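Local structure of protein URE2 (Lodderomyces elongisporus NRRL YB-4239, 4EXJ) at residues 164-176 and 194-206. The protein is uncharacterised but, as a URE2-like member of the glutathione S-transferase superfamily, probably binds glutathione and may have a role in transcription regulation. Residues are numbered along the deposited sequence; the frame is centred on the assembly and turned at random.
With SO4 (sulfate ion), chain G.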
loop_
_atom_site.group_PDB
_atom_site.type_symbol
_atom_site.label_atom_id
_atom_site.label_comp_id
_atom_site.label_asym_id
_atom_site.label_seq_id
_atom_site.Cartn_x
_atom_site.Cartn_y
_atom_site.Cartn_z
ATOM N N VAL B 164 -13.898 0.909 -0.738
ATOM C CA VAL B 164 -13.015 1.859 -0.055
ATOM C C VAL B 164 -13.526 2.112 1.371
ATOM O O VAL B 164 -12.754 2.141 2.353
ATOM C CB VAL B 164 -12.900 3.172 -0.826
ATOM C CG1 VAL B 164 -12.150 4.217 0.006
ATOM C CG2 VAL B 164 -12.184 2.934 -2.164
ATOM N N ASP B 165 -14.840 2.272 1.502
ATOM C CA ASP B 165 -15.410 2.379 2.840
ATOM C C ASP B 165 -15.176 1.125 3.667
ATOM O O ASP B 165 -14.939 1.236 4.860
ATOM C CB ASP B 165 -16.903 2.707 2.798
ATOM C CG ASP B 165 -17.184 3.957 1.982
ATOM O OD1 ASP B 165 -16.835 5.077 2.435
ATOM O OD2 ASP B 165 -17.704 3.787 0.858
ATOM N N ILE B 166 -15.257 -0.053 3.048
ATOM C CA ILE B 166 -14.939 -1.282 3.777
ATOM C C ILE B 166 -13.488 -1.230 4.273
ATOM O O ILE B 166 -13.223 -1.511 5.454
ATOM C CB ILE B 166 -15.143 -2.526 2.915
ATOM C CG1 ILE B 166 -16.627 -2.687 2.540
ATOM C CG2 ILE B 166 -14.644 -3.781 3.616
ATOM C CD1 ILE B 166 -16.865 -3.788 1.513
ATOM N N ALA B 167 -12.549 -0.883 3.397
ATOM C CA ALA B 167 -11.140 -0.878 3.815
ATOM C C ALA B 167 -10.944 0.078 5.016
ATOM O O ALA B 167 -10.380 -0.304 6.060
ATOM C CB ALA B 167 -10.233 -0.498 2.653
ATOM N N PHE B 168 -11.382 1.310 4.890
ATOM C CA PHE B 168 -11.227 2.255 5.962
ATOM C C PHE B 168 -12.015 1.892 7.253
ATOM O O PHE B 168 -11.517 2.050 8.332
ATOM C CB PHE B 168 -11.601 3.670 5.492
ATOM C CG PHE B 168 -10.521 4.404 4.741
ATOM C CD1 PHE B 168 -9.419 4.907 5.382
ATOM C CD2 PHE B 168 -10.622 4.618 3.393
ATOM C CE1 PHE B 168 -8.475 5.609 4.685
ATOM C CE2 PHE B 168 -9.664 5.320 2.715
ATOM C CZ PHE B 168 -8.583 5.791 3.363
ATOM N N LEU B 169 -13.249 1.431 7.115
ATOM C CA LEU B 169 -14.039 1.088 8.285
ATOM C C LEU B 169 -13.462 -0.068 9.105
ATOM O O LEU B 169 -13.492 -0.053 10.302
ATOM C CB LEU B 169 -15.505 0.839 7.935
ATOM C CG LEU B 169 -15.934 -0.522 7.481
ATOM C CD1 LEU B 169 -16.066 -1.458 8.616
ATOM C CD2 LEU B 169 -17.225 -0.396 6.764
ATOM N N VAL B 170 -12.957 -1.070 8.423
ATOM C CA VAL B 170 -12.352 -2.167 9.128
ATOM C C VAL B 170 -11.096 -1.740 9.915
ATOM O O VAL B 170 -10.930 -2.120 11.038
ATOM C CB VAL B 170 -12.046 -3.338 8.188
ATOM C CG1 VAL B 170 -11.230 -4.388 8.868
ATOM C CG2 VAL B 170 -13.312 -3.922 7.677
ATOM N N GLY B 171 -10.226 -0.942 9.306
ATOM C CA GLY B 171 -9.072 -0.407 10.054
ATOM C C GLY B 171 -9.498 0.446 11.250
ATOM O O GLY B 171 -8.924 0.362 12.353
ATOM N N GLU B 172 -10.511 1.285 11.057
ATOM C CA GLU B 172 -10.927 2.189 12.126
ATOM C C GLU B 172 -11.631 1.422 13.255
ATOM O O GLU B 172 -11.427 1.713 14.459
ATOM C CB GLU B 172 -11.845 3.269 11.547
ATOM C CG GLU B 172 -12.477 4.216 12.562
ATOM C CD GLU B 172 -11.493 4.880 13.479
ATOM O OE1 GLU B 172 -10.265 4.875 13.199
ATOM O OE2 GLU B 172 -11.970 5.455 14.483
ATOM N N HIS B 173 -12.442 0.439 12.875
ATOM C CA HIS B 173 -13.103 -0.430 13.855
ATOM C C HIS B 173 -12.026 -1.176 14.666
ATOM O O HIS B 173 -12.118 -1.303 15.880
ATOM C CB HIS B 173 -14.055 -1.404 13.167
ATOM C CG HIS B 173 -14.584 -2.467 14.076
ATOM N ND1 HIS B 173 -13.893 -3.631 14.331
ATOM C CD2 HIS B 173 -15.741 -2.550 14.771
ATOM C CE1 HIS B 173 -14.592 -4.377 15.171
ATOM N NE2 HIS B 173 -15.720 -3.747 15.448
ATOM N N ARG B 174 -10.995 -1.656 13.983
ATOM C CA ARG B 174 -9.898 -2.344 14.673
ATOM C C ARG B 174 -9.177 -1.431 15.671
ATOM O O ARG B 174 -8.807 -1.850 16.776
ATOM C CB ARG B 174 -8.904 -2.906 13.651
ATOM C CG ARG B 174 -7.760 -3.780 14.246
ATOM C CD ARG B 174 -8.275 -5.025 14.953
ATOM N NE ARG B 174 -7.157 -5.950 15.211
ATOM C CZ ARG B 174 -7.250 -7.048 15.958
ATOM N NH1 ARG B 174 -8.378 -7.354 16.573
ATOM N NH2 ARG B 174 -6.180 -7.849 16.095
ATOM N N ARG B 175 -8.922 -0.201 15.250
ATOM C CA ARG B 175 -8.232 0.763 16.099
ATOM C C ARG B 175 -9.039 0.968 17.386
ATOM O O ARG B 175 -8.482 0.937 18.496
ATOM C CB ARG B 175 -8.120 2.097 15.356
ATOM C CG ARG B 175 -7.368 3.197 16.163
ATOM C CD ARG B 175 -7.468 4.572 15.448
ATOM N NE ARG B 175 -8.815 5.164 15.553
ATOM C CZ ARG B 175 -9.192 6.036 16.493
ATOM N NH1 ARG B 175 -8.349 6.414 17.436
ATOM N NH2 ARG B 175 -10.435 6.513 16.483
ATOM N N ARG B 176 -10.346 1.166 17.238
ATOM C CA ARG B 176 -11.236 1.341 18.412
ATOM C C ARG B 176 -11.303 0.089 19.301
ATOM O O ARG B 176 -11.418 0.169 20.535
ATOM C CB ARG B 176 -12.639 1.729 17.949
ATOM C CG ARG B 176 -12.700 3.081 17.265
ATOM C CD ARG B 176 -14.076 3.391 16.682
ATOM N NE ARG B 176 -14.007 4.626 15.925
ATOM C CZ ARG B 176 -14.860 5.639 16.039
ATOM N NH1 ARG B 176 -15.901 5.558 16.868
ATOM N NH2 ARG B 176 -14.665 6.715 15.304
ATOM N N ASN B 194 -16.098 14.857 10.678
ATOM C CA ASN B 194 -16.467 14.207 9.430
ATOM C C ASN B 194 -16.131 12.713 9.465
ATOM O O ASN B 194 -16.914 11.893 8.976
ATOM C CB ASN B 194 -15.758 14.824 8.229
ATOM C CG ASN B 194 -16.143 16.271 7.983
ATOM O OD1 ASN B 194 -17.153 16.758 8.485
ATOM N ND2 ASN B 194 -15.333 16.961 7.188
ATOM N N VAL B 195 -14.954 12.380 10.000
ATOM C CA VAL B 195 -14.564 10.971 10.060
ATOM C C VAL B 195 -15.457 10.224 11.033
ATOM O O VAL B 195 -15.868 9.102 10.771
ATOM C CB VAL B 195 -13.088 10.792 10.426
ATOM C CG1 VAL B 195 -12.710 9.279 10.372
ATOM C CG2 VAL B 195 -12.215 11.651 9.491
ATOM N N GLU B 196 -15.790 10.847 12.161
ATOM C CA GLU B 196 -16.698 10.186 13.095
ATOM C C GLU B 196 -18.062 9.901 12.469
ATOM O O GLU B 196 -18.607 8.805 12.614
ATOM C CB GLU B 196 -16.873 11.019 14.362
ATOM C CG GLU B 196 -17.903 10.406 15.325
ATOM C CD GLU B 196 -17.380 9.190 16.091
ATOM O OE1 GLU B 196 -16.155 8.917 16.058
ATOM O OE2 GLU B 196 -18.202 8.521 16.760
ATOM N N LYS B 197 -18.613 10.894 11.784
ATOM C CA LYS B 197 -19.938 10.769 11.203
ATOM C C LYS B 197 -19.915 9.675 10.139
ATOM O O LYS B 197 -20.797 8.834 10.062
ATOM C CB LYS B 197 -20.347 12.095 10.573
ATOM C CG LYS B 197 -21.772 12.127 10.073
ATOM C CD LYS B 197 -22.286 13.565 9.991
ATOM C CE LYS B 197 -21.440 14.405 9.043
ATOM N NZ LYS B 197 -21.546 13.929 7.628
ATOM N N TRP B 198 -18.869 9.693 9.328
ATOM C CA TRP B 198 -18.706 8.676 8.322
ATOM C C TRP B 198 -18.532 7.277 8.950
ATOM O O TRP B 198 -19.108 6.308 8.470
ATOM C CB TRP B 198 -17.504 8.995 7.415
ATOM C CG TRP B 198 -17.048 7.739 6.722
ATOM C CD1 TRP B 198 -17.530 7.233 5.550
ATOM C CD2 TRP B 198 -16.058 6.794 7.190
ATOM N NE1 TRP B 198 -16.909 6.028 5.260
ATOM C CE2 TRP B 198 -16.000 5.747 6.245
ATOM C CE3 TRP B 198 -15.228 6.736 8.310
ATOM C CZ2 TRP B 198 -15.136 4.642 6.380
ATOM C CZ3 TRP B 198 -14.349 5.630 8.449
ATOM C CH2 TRP B 198 -14.324 4.604 7.487
ATOM N N PHE B 199 -17.733 7.160 10.006
ATOM C CA PHE B 199 -17.555 5.856 10.614
ATOM C C PHE B 199 -18.894 5.285 11.092
ATOM O O PHE B 199 -19.209 4.115 10.870
ATOM C CB PHE B 199 -16.535 5.870 11.761
ATOM C CG PHE B 199 -16.345 4.520 12.392
ATOM C CD1 PHE B 199 -15.701 3.510 11.691
ATOM C CD2 PHE B 199 -16.851 4.243 13.659
ATOM C CE1 PHE B 199 -15.528 2.262 12.252
ATOM C CE2 PHE B 199 -16.687 2.995 14.229
ATOM C CZ PHE B 199 -16.023 1.993 13.512
ATOM N N GLN B 200 -19.681 6.119 11.746
ATOM C CA GLN B 200 -20.949 5.633 12.281
ATOM C C GLN B 200 -21.882 5.162 11.165
ATOM O O GLN B 200 -22.583 4.154 11.313
ATOM C CB GLN B 200 -21.621 6.724 13.135
ATOM C CG GLN B 200 -20.860 7.075 14.411
ATOM C CD GLN B 200 -20.693 5.903 15.368
ATOM O OE1 GLN B 200 -21.457 4.943 15.339
ATOM N NE2 GLN B 200 -19.693 5.984 16.221
ATOM N N ARG B 201 -21.899 5.874 10.042
ATOM C CA ARG B 201 -22.761 5.446 8.953
ATOM C C ARG B 201 -22.220 4.206 8.264
ATOM O O ARG B 201 -22.982 3.371 7.799
ATOM C CB ARG B 201 -23.067 6.567 7.946
ATOM C CG ARG B 201 -21.963 6.965 7.005
ATOM C CD ARG B 201 -22.526 7.928 5.934
ATOM N NE ARG B 201 -22.904 9.204 6.532
ATOM C CZ ARG B 201 -22.079 10.241 6.675
ATOM N NH1 ARG B 201 -20.810 10.179 6.253
ATOM N NH2 ARG B 201 -22.521 11.351 7.254
ATOM N N ALA B 202 -20.896 4.075 8.213
ATOM C CA ALA B 202 -20.314 2.892 7.593
ATOM C C ALA B 202 -20.505 1.602 8.409
ATOM O O ALA B 202 -20.829 0.560 7.846
ATOM C CB ALA B 202 -18.832 3.124 7.286
ATOM N N ILE B 203 -20.306 1.692 9.724
ATOM C CA ILE B 203 -20.463 0.564 10.618
ATOM C C ILE B 203 -21.936 0.123 10.678
ATOM O O ILE B 203 -22.229 -1.056 10.904
ATOM C CB ILE B 203 -19.909 0.887 12.031
ATOM C CG1 ILE B 203 -19.651 -0.402 12.814
ATOM C CG2 ILE B 203 -20.812 1.843 12.801
ATOM C CD1 ILE B 203 -18.432 -1.156 12.324
ATOM N N ALA B 204 -22.836 1.073 10.425
ATOM C CA ALA B 204 -24.277 0.826 10.427
ATOM C C ALA B 204 -24.815 0.230 9.114
ATOM O O ALA B 204 -25.998 -0.120 9.016
ATOM C CB ALA B 204 -25.019 2.130 10.747
ATOM N N PHE B 205 -23.957 0.131 8.099
ATOM C CA PHE B 205 -24.378 -0.386 6.794
ATOM C C PHE B 205 -24.738 -1.861 6.866
ATOM O O PHE B 205 -23.925 -2.694 7.307
ATOM C CB PHE B 205 -23.270 -0.170 5.753
ATOM C CG PHE B 205 -23.671 -0.542 4.359
ATOM C CD1 PHE B 205 -24.414 0.329 3.580
ATOM C CD2 PHE B 205 -23.304 -1.759 3.828
ATOM C CE1 PHE B 205 -24.791 -0.011 2.291
ATOM C CE2 PHE B 205 -23.685 -2.115 2.536
ATOM C CZ PHE B 205 -24.423 -1.239 1.766
ATOM N N GLU B 206 -25.962 -2.196 6.441
ATOM C CA GLU B 206 -26.415 -3.597 6.416
ATOM C C GLU B 206 -25.942 -4.385 7.634
ATOM O O GLU B 206 -26.176 -3.962 8.765
ATOM C CB GLU B 206 -26.041 -4.281 5.101
ATOM C CG GLU B 206 -26.698 -3.580 3.894
ATOM C CD GLU B 206 -26.392 -4.228 2.558
ATOM O OE1 GLU B 206 -25.768 -5.309 2.522
ATOM O OE2 GLU B 206 -26.803 -3.656 1.524
HETATM S S SO4 G . -4.049 -5.424 13.549
HETATM O O1 SO4 G . -4.562 -4.573 14.654
HETATM O O2 SO4 G . -4.858 -5.303 12.433
HETATM O O3 SO4 G . -2.692 -4.962 13.205
HETATM O O4 SO4 G . -3.948 -6.810 14.041
#
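Asp-165 receives the indole N-H of Trp-198: NE1 lies 3.0 Å from OD1, with a moderately bent N-H...O angle of 149°, and meets the oxygen on its anti side. OD1 also accepts the backbone N of Phe-156 and OD2 that of Thr-162, so the buried carboxylate ties the indole to the loop before its own helix. One turn on, Trp-198 CH2 packs 3.5 Å from the side-chain carbon Phe-168 CB, and at this atom the indole edge meets Leu-169 N at 3.4 Å. Leu-169 CD2 then packs on Ala-202 CB at 3.9 Å. Phe-199, with CG anti to its backbone N, places its ring as a knob among Leu-169, Glu-172, His-173 and Arg-176. Glu-172 CG stands over the ring in a CH-pi contact, 3.9 Å from the centroid, and its carboxylate is braced by Arg-175, which grips it side-on with NE and NH2. His-173 CB lies at the ring edge. Arg-176, extended from CG to NE, lays its guanidinium over the ring, the planes 27° apart and Phe-199 CD2 3.4 Å from CZ. NE of Arg-176 bonds Glu-172 OE2, and NH2 reaches Glu-196 OE1 at 2.8 Å. These two carboxylates, both at the guanidinium edge, hold its tilt over Phe-199, with Arg-175 a second-shell partner in the four-residue salt-bridge network. With axes 9.9 Å apart at -103°, the helices cross nearly perpendicularly, with Phe-199 as a knob in a four-residue hole, within the mainly helical C-terminal domain of the glutathione S-transferase fold.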